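Local coordinates for periplasmic binding protein (Veillonella parvula, PDB 4MO9), which probably serves as the solute-binding component of an ABC importer, capturing an iron-chelate-type ligand in the cleft between its two lobes, at residues Ser131-Lys134 with Ala135-Ala139; Lys61-Pro64 with Lys65-Gly69; His315-Arg319 with Glu320-Ala324. All blocks are in the same frame, centred on the assembly; numbering follows the deposited sequence.

Contact 1: Ser131-Lys134 with Ala135-Ala139; sequences SDAK and AKMDA
The backbone oxygen of Ala133 is gripped by two amides of the following turn: Met137 N lies 3.0 Å from Ala133 O, in the carbonyl plane, while Lys136 N adds a weak, bent bond at 2.8 Å to that same Ala133 O. Ala133 stands where helix 123-132 has ended and at the N-cap position of helix 134-139, and its carbonyl accepts the first i to i+4 bond of the new helix. One residue on, Asp138 N donates to Lys134 O over 2.7 Å in a bond that is almost straight (172°).

The side chains of Lys134 and Asp138 repeat this spacing as a salt bridge on the helix surface. Lys134 runs extended from CB to CE, with CG anti to its backbone N (chi1 -174°), and a bend at chi4 turns the ammonium back to the carboxylate. Lys134 NZ is 2.8 Å from Asp138 OD2, on the syn lone pair of that oxygen, and makes a weak second bond to OD1. Beyond the pair, the Lys134 side chain also touches Tyr129, Thr144 and Tyr146. On the buried side, Met137, present as selenomethionine, has CG anti to its carbonyl carbon, which sets CG over the Ala133 carbonyl, 3.4 Å from Ala133 O. Lys134 and Asp138 thus place opposite charges one turn apart on this short helix, and because Asp138 is exposed, solvent probably weakens their attraction.

Contact 2: Lys61-Pro64 with Lys65-Gly69; sequences KDTP and KVIAG
The turn that links helix 52-59 to strand 67-69 carries a salt bridge between Asp62 and Lys65. Lys65 NZ stands 2.9 Å from Asp62 OD1, approaching on the anti side of that oxygen and 19° out of the carboxylate plane. The lysine chain is extended as far as CE and then bends at chi4 (70°), which swings the ammonium round to the aspartate; the two side chains cross at a slant. The backbone pairs the same residues, Lys65 N donating to Asp62 O at 3.0 Å with the donor well above the carbonyl plane. Asp62 is thus tied to Lys65 twice, through its side chain and through its main chain. Without the Asp62 carboxylate, as with an alanine here, the Lys65 ammonium would probably lose its mate and the end of that long chain be free to swing, with the backbone bond alone still joining the two residues.

Two weak i to i+3 bonds carry the coil onward, from Val66 N to Thr63 O and from Ile67 N to Pro64 O, the latter over 3.4 Å. They deliver the chain into strand 67-69, an outermost strand of the four-stranded parallel sheet; Val66, just before the strand, and Ala68 and Gly69 within it bond to the backbone of Val41 in strand 41-42. This is the helix-to-strand return of a beta-alpha-beta crossover. On its inner side Thr63 and Ile67 lie side by side and point the same way, Thr63 CG2 meeting Ile67 CD1 at 3.7 Å. Ile67 CD1 also comes within 3.6 Å of Thr63 O, while the Thr63 hydroxyl is hydrogen-bonded to Gly60 O. Val66 packs back on Ile55 and Met59 of helix 52-59, and Pro64 rests on Met89 and Glu91.

Contact 3: His315-Arg319 with Glu320-Ala324; sequences HGLPR and EVFDA
This is a buried, local packing contact in the loop between strand 310-313 and helix 324-334, close to the centre of the chain. Leu317 and Phe322 meet at about a right angle, Leu317 CD2 lying 3.7 Å from Phe322 CE1. The phenylalanine reaches it because its CG sits between backbone N and carbonyl carbon (chi1 49°). The ring also turns its edge to the Leu317 carbonyl, with Phe322 CE1 3.5 Å from Leu317 O in the ring plane; that oxygen is buried and has no hydrogen-bonding partner in the model. Asp323 CB closes on the same carbonyl, 3.1 Å from Leu317 O.

Several polar bonds hold the loop around this packing. Arg319 curls back on its own segment, NH1 donating to Pro318 O at 2.8 Å and weakly to Gly316 O. Glu320 OE1 takes the amide of Val321 on its anti lone pair, with 3.0 Å from Val321 N to Glu320 OE1, while its OE2 binds Gly49 N. Asp323 OD2 accepts a weak bond from Glu320 N, and its OD1 is held by Tyr181. Asp323 N bonds to Glu320 O at 3.0 Å, closing a type I beta turn that leads into helix 324-334. This beta-to-alpha connection brings Arg319 near the bound trimethylamine oxide, consistent with a loop at the ligand cleft of a periplasmic binding protein.

The three contacts follow one another along the chain in the order contact 2, contact 1, contact 3, and none touches another. Contacts 1 and 2 serve the same four-stranded parallel sheet: contact 2 leads into its edge strand 67-69, and contact 1 lies in the connection between strands 118-122 and 143-147; their centres are about 23 Å apart. Contact 3 follows strand 310-313 of the other, mixed sheet, with its centre about 22 Å from that of contact 2 and 29 Å from that of contact 1. The trimethylamine oxide, whose pocket includes Trp45, Ala48, Ser73 and Arg78, lies about 6 Å from the side chain of Arg319 in contact 3.

Contact 1: Ser131-Lys134 with Ala135-Ala139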
loop_
_atom_site.group_PDB
_atom_site.type_symbol
_atom_site.label_atom_id
_atom_site.label_comp_id
_atom_site.label_asym_id
_atom_site.label_seq_id
_atom_site.Cartn_x
_atom_site.Cartn_y
_atom_site.Cartn_z
ATOM N N SER A 131 23.000 7.281 -1.505
ATOM C CA SER A 131 24.145 6.929 -2.338
ATOM C C SER A 131 24.178 7.735 -3.636
ATOM O O SER A 131 25.247 8.129 -4.099
ATOM C CB SER A 131 24.113 5.439 -2.670
ATOM O OG SER A 131 25.306 5.061 -3.326
ATOM N N ASP A 132 23.002 7.970 -4.216
ATOM C CA ASP A 132 22.906 8.495 -5.583
ATOM C C ASP A 132 22.677 10.006 -5.705
ATOM O O ASP A 132 23.175 10.610 -6.645
ATOM C CB ASP A 132 21.781 7.792 -6.360
ATOM C CG ASP A 132 22.163 6.399 -6.838
ATOM O OD1 ASP A 132 23.362 6.038 -6.775
ATOM O OD2 ASP A 132 21.248 5.667 -7.296
ATOM N N ALA A 133 21.915 10.594 -4.780
ATOM C CA ALA A 133 21.354 11.936 -4.985
ATOM C C ALA A 133 21.454 12.906 -3.802
ATOM O O ALA A 133 21.550 14.118 -4.013
ATOM C CB ALA A 133 19.885 11.825 -5.428
ATOM N N LYS A 134 21.391 12.390 -2.573
ATOM C CA LYS A 134 21.271 13.249 -1.387
ATOM C C LYS A 134 22.348 14.331 -1.286
ATOM O O LYS A 134 22.032 15.461 -0.943
ATOM C CB LYS A 134 21.211 12.436 -0.082
ATOM C CG LYS A 134 20.945 13.319 1.160
ATOM C CD LYS A 134 20.682 12.499 2.444
ATOM C CE LYS A 134 20.352 13.419 3.642
ATOM N NZ LYS A 134 21.413 14.446 3.893
ATOM N N ALA A 135 23.601 14.004 -1.598
ATOM C CA ALA A 135 24.649 15.023 -1.565
ATOM C C ALA A 135 24.289 16.177 -2.502
ATOM O O ALA A 135 24.526 17.349 -2.178
ATOM C CB ALA A 135 26.006 14.436 -1.934
ATOM N N LYS A 136 23.700 15.849 -3.648
ATOM C CA LYS A 136 23.319 16.877 -4.611
ATOM C C LYS A 136 22.109 17.674 -4.130
ATOM O O LYS A 136 22.035 18.896 -4.341
ATOM C CB LYS A 136 23.082 16.268 -5.993
ATOM C CG LYS A 136 24.377 15.767 -6.639
ATOM C CD LYS A 136 24.144 15.293 -8.059
ATOM C CE LYS A 136 25.434 14.813 -8.702
ATOM N NZ LYS A 136 25.171 14.246 -10.058
HETATM N N MSE A 137 21.191 16.994 -3.456
HETATM C CA MSE A 137 20.024 17.655 -2.876
HETATM C C MSE A 137 20.476 18.597 -1.753
HETATM O O MSE A 137 20.042 19.761 -1.689
HETATM C CB MSE A 137 19.025 16.623 -2.343
HETATM C CG MSE A 137 18.511 15.587 -3.376
HETATM SE SE MSE A 137 17.553 16.403 -4.868
HETATM C CE MSE A 137 18.948 16.138 -6.215
ATOM N N ASP A 138 21.373 18.106 -0.891
ATOM C CA ASP A 138 21.946 18.920 0.188
ATOM C C ASP A 138 22.645 20.169 -0.363
ATOM O O ASP A 138 22.411 21.298 0.093
ATOM C CB ASP A 138 22.960 18.096 0.998
ATOM C CG ASP A 138 22.312 17.001 1.844
ATOM O OD1 ASP A 138 21.076 16.999 2.018
ATOM O OD2 ASP A 138 23.052 16.132 2.358
ATOM N N ALA A 139 23.529 19.962 -1.335
ATOM C CA ALA A 139 24.247 21.066 -1.963
ATOM C C ALA A 139 23.308 22.149 -2.500
ATOM O O ALA A 139 23.655 23.328 -2.487
ATOM C CB ALA A 139 25.159 20.551 -3.069
#

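Contact 2: Lys61-Pro64 with Lys65-Gly69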
loop_
_atom_site.group_PDB
_atom_site.type_symbol
_atom_site.label_atom_id
_atom_site.label_comp_id
_atom_site.label_asym_id
_atom_site.label_seq_id
_atom_site.Cartn_x
_atom_site.Cartn_y
_atom_site.Cartn_z
ATOM N N LYS A 61 -8.197 19.472 -2.543
ATOM C CA LYS A 61 -8.221 20.081 -3.870
ATOM C C LYS A 61 -6.987 20.932 -4.149
ATOM O O LYS A 61 -6.679 21.213 -5.309
ATOM C CB LYS A 61 -9.474 20.930 -4.044
ATOM C CG LYS A 61 -10.760 20.140 -4.206
ATOM C CD LYS A 61 -11.952 21.091 -4.233
ATOM C CE LYS A 61 -13.179 20.450 -4.869
ATOM N NZ LYS A 61 -14.343 21.385 -4.896
ATOM N N ASP A 62 -6.292 21.338 -3.085
ATOM C CA ASP A 62 -5.092 22.171 -3.211
ATOM C C ASP A 62 -3.827 21.354 -3.453
ATOM O O ASP A 62 -2.728 21.911 -3.487
ATOM C CB ASP A 62 -4.897 23.034 -1.958
ATOM C CG ASP A 62 -5.998 24.060 -1.778
ATOM O OD1 ASP A 62 -6.485 24.603 -2.796
ATOM O OD2 ASP A 62 -6.376 24.320 -0.613
ATOM N N THR A 63 -3.983 20.041 -3.607
ATOM C CA THR A 63 -2.842 19.150 -3.820
ATOM C C THR A 63 -1.830 19.615 -4.884
ATOM O O THR A 63 -0.629 19.622 -4.621
ATOM C CB THR A 63 -3.296 17.691 -4.108
ATOM O OG1 THR A 63 -3.943 17.160 -2.947
ATOM C CG2 THR A 63 -2.107 16.818 -4.440
ATOM N N PRO A 64 -2.297 20.007 -6.084
ATOM C CA PRO A 64 -1.297 20.388 -7.096
ATOM C C PRO A 64 -0.487 21.641 -6.729
ATOM O O PRO A 64 0.625 21.817 -7.241
ATOM C CB PRO A 64 -2.153 20.688 -8.337
ATOM C CG PRO A 64 -3.445 19.950 -8.106
ATOM C CD PRO A 64 -3.668 20.062 -6.625
ATOM N N LYS A 65 -1.026 22.484 -5.852
ATOM C CA LYS A 65 -0.368 23.741 -5.482
ATOM C C LYS A 65 0.904 23.582 -4.637
ATOM O O LYS A 65 1.610 24.567 -4.388
ATOM C CB LYS A 65 -1.348 24.651 -4.744
ATOM C CG LYS A 65 -2.610 24.988 -5.515
ATOM C CD LYS A 65 -3.398 26.072 -4.780
ATOM C CE LYS A 65 -4.674 26.448 -5.522
ATOM N NZ LYS A 65 -5.682 25.341 -5.481
ATOM N N VAL A 66 1.200 22.363 -4.192
ATOM C CA VAL A 66 2.391 22.130 -3.371
ATOM C C VAL A 66 3.389 21.163 -4.015
ATOM O O VAL A 66 4.422 20.839 -3.417
ATOM C CB VAL A 66 2.030 21.583 -1.963
ATOM C CG1 VAL A 66 1.044 22.515 -1.263
ATOM C CG2 VAL A 66 1.466 20.177 -2.066
ATOM N N ILE A 67 3.079 20.681 -5.215
ATOM C CA ILE A 67 3.942 19.694 -5.870
ATOM C C ILE A 67 4.733 20.334 -7.012
ATOM O O ILE A 67 4.141 20.855 -7.958
ATOM C CB ILE A 67 3.124 18.515 -6.436
ATOM C CG1 ILE A 67 2.385 17.776 -5.312
ATOM C CG2 ILE A 67 4.036 17.550 -7.204
ATOM C CD1 ILE A 67 1.309 16.822 -5.813
ATOM N N ALA A 68 6.063 20.298 -6.923
ATOM C CA ALA A 68 6.923 20.863 -7.967
ATOM C C ALA A 68 7.367 19.806 -8.992
ATOM O O ALA A 68 7.651 20.133 -10.156
ATOM C CB ALA A 68 8.134 21.510 -7.343
ATOM N N GLY A 69 7.446 18.549 -8.547
ATOM C CA GLY A 69 7.895 17.467 -9.404
ATOM C C GLY A 69 7.099 16.201 -9.186
ATOM O O GLY A 69 6.969 15.718 -8.048
#

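Contact 3: His315-Arg319 with Glu320-Ala324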
loop_
_atom_site.group_PDB
_atom_site.type_symbol
_atom_site.label_atom_id
_atom_site.label_comp_id
_atom_site.label_asym_id
_atom_site.label_seq_id
_atom_site.Cartn_x
_atom_site.Cartn_y
_atom_site.Cartn_z
ATOM N N HIS A 315 -3.423 -5.571 -3.972
ATOM C CA HIS A 315 -1.975 -5.602 -3.719
ATOM C C HIS A 315 -1.373 -4.233 -3.408
ATOM O O HIS A 315 -0.310 -4.138 -2.777
ATOM C CB HIS A 315 -1.279 -6.220 -4.943
ATOM C CG HIS A 315 0.139 -6.653 -4.706
ATOM N ND1 HIS A 315 0.550 -7.278 -3.550
ATOM C CD2 HIS A 315 1.229 -6.589 -5.508
ATOM C CE1 HIS A 315 1.841 -7.561 -3.638
ATOM N NE2 HIS A 315 2.275 -7.157 -4.818
ATOM N N GLY A 316 -2.041 -3.166 -3.846
ATOM C CA GLY A 316 -1.491 -1.825 -3.705
ATOM C C GLY A 316 -1.994 -1.077 -2.482
ATOM O O GLY A 316 -1.702 0.105 -2.298
ATOM N N LEU A 317 -2.770 -1.755 -1.646
ATOM C CA LEU A 317 -3.289 -1.133 -0.437
ATOM C C LEU A 317 -2.317 -1.103 0.758
ATOM O O LEU A 317 -2.361 -0.147 1.536
ATOM C CB LEU A 317 -4.636 -1.738 -0.028
ATOM C CG LEU A 317 -5.838 -1.484 -0.954
ATOM C CD1 LEU A 317 -7.056 -2.299 -0.504
ATOM C CD2 LEU A 317 -6.177 0.010 -1.005
ATOM N N PRO A 318 -1.450 -2.133 0.919
ATOM C CA PRO A 318 -0.474 -2.068 2.019
ATOM C C PRO A 318 0.590 -0.971 1.881
ATOM O O PRO A 318 0.662 -0.285 0.857
ATOM C CB PRO A 318 0.221 -3.426 1.945
ATOM C CG PRO A 318 -0.849 -4.349 1.401
ATOM C CD PRO A 318 -1.506 -3.490 0.338
ATOM N N ARG A 319 1.433 -0.859 2.906
ATOM C CA ARG A 319 2.477 0.172 2.989
ATOM C C ARG A 319 1.981 1.555 2.553
ATOM O O ARG A 319 2.681 2.292 1.840
ATOM C CB ARG A 319 3.801 -0.253 2.296
ATOM C CG ARG A 319 3.715 -0.835 0.866
ATOM C CD ARG A 319 3.649 0.244 -0.232
ATOM N NE ARG A 319 3.649 -0.325 -1.590
ATOM C CZ ARG A 319 2.555 -0.498 -2.330
ATOM N NH1 ARG A 319 1.362 -0.149 -1.850
ATOM N NH2 ARG A 319 2.644 -1.017 -3.555
ATOM N N GLU A 320 0.784 1.915 3.017
ATOM C CA GLU A 320 0.199 3.213 2.676
ATOM C C GLU A 320 -0.605 3.811 3.814
ATOM O O GLU A 320 -0.986 3.113 4.769
ATOM C CB GLU A 320 -0.703 3.116 1.429
ATOM C CG GLU A 320 -0.016 3.483 0.100
ATOM C CD GLU A 320 0.480 4.933 0.049
ATOM O OE1 GLU A 320 0.150 5.738 0.966
ATOM O OE2 GLU A 320 1.195 5.279 -0.929
ATOM N N VAL A 321 -0.884 5.102 3.675
ATOM C CA VAL A 321 -1.598 5.853 4.697
ATOM C C VAL A 321 -2.986 5.270 4.964
ATOM O O VAL A 321 -3.494 5.376 6.087
ATOM C CB VAL A 321 -1.684 7.359 4.326
ATOM C CG1 VAL A 321 -2.519 7.550 3.041
ATOM C CG2 VAL A 321 -2.255 8.181 5.485
ATOM N N PHE A 322 -3.594 4.639 3.952
ATOM C CA PHE A 322 -4.927 4.074 4.122
ATOM C C PHE A 322 -4.936 2.558 4.420
ATOM O O PHE A 322 -5.994 1.917 4.325
ATOM C CB PHE A 322 -5.830 4.391 2.903
ATOM C CG PHE A 322 -5.196 4.087 1.557
ATOM C CD1 PHE A 322 -4.441 2.929 1.361
ATOM C CD2 PHE A 322 -5.372 4.957 0.478
ATOM C CE1 PHE A 322 -3.858 2.651 0.124
ATOM C CE2 PHE A 322 -4.795 4.685 -0.765
ATOM C CZ PHE A 322 -4.033 3.530 -0.940
ATOM N N ASP A 323 -3.783 1.984 4.777
ATOM C CA ASP A 323 -3.696 0.520 4.905
ATOM C C ASP A 323 -4.356 -0.068 6.155
ATOM O O ASP A 323 -4.349 -1.287 6.341
ATOM C CB ASP A 323 -2.264 -0.037 4.674
ATOM C CG ASP A 323 -1.315 0.167 5.857
ATOM O OD1 ASP A 323 -1.734 0.487 7.002
ATOM O OD2 ASP A 323 -0.092 0.008 5.628
ATOM N N ALA A 324 -4.935 0.791 6.995
ATOM C CA ALA A 324 -5.716 0.308 8.137
ATOM C C ALA A 324 -6.811 -0.631 7.651
ATOM O O ALA A 324 -7.196 -1.574 8.352
ATOM C CB ALA A 324 -6.330 1.473 8.900
#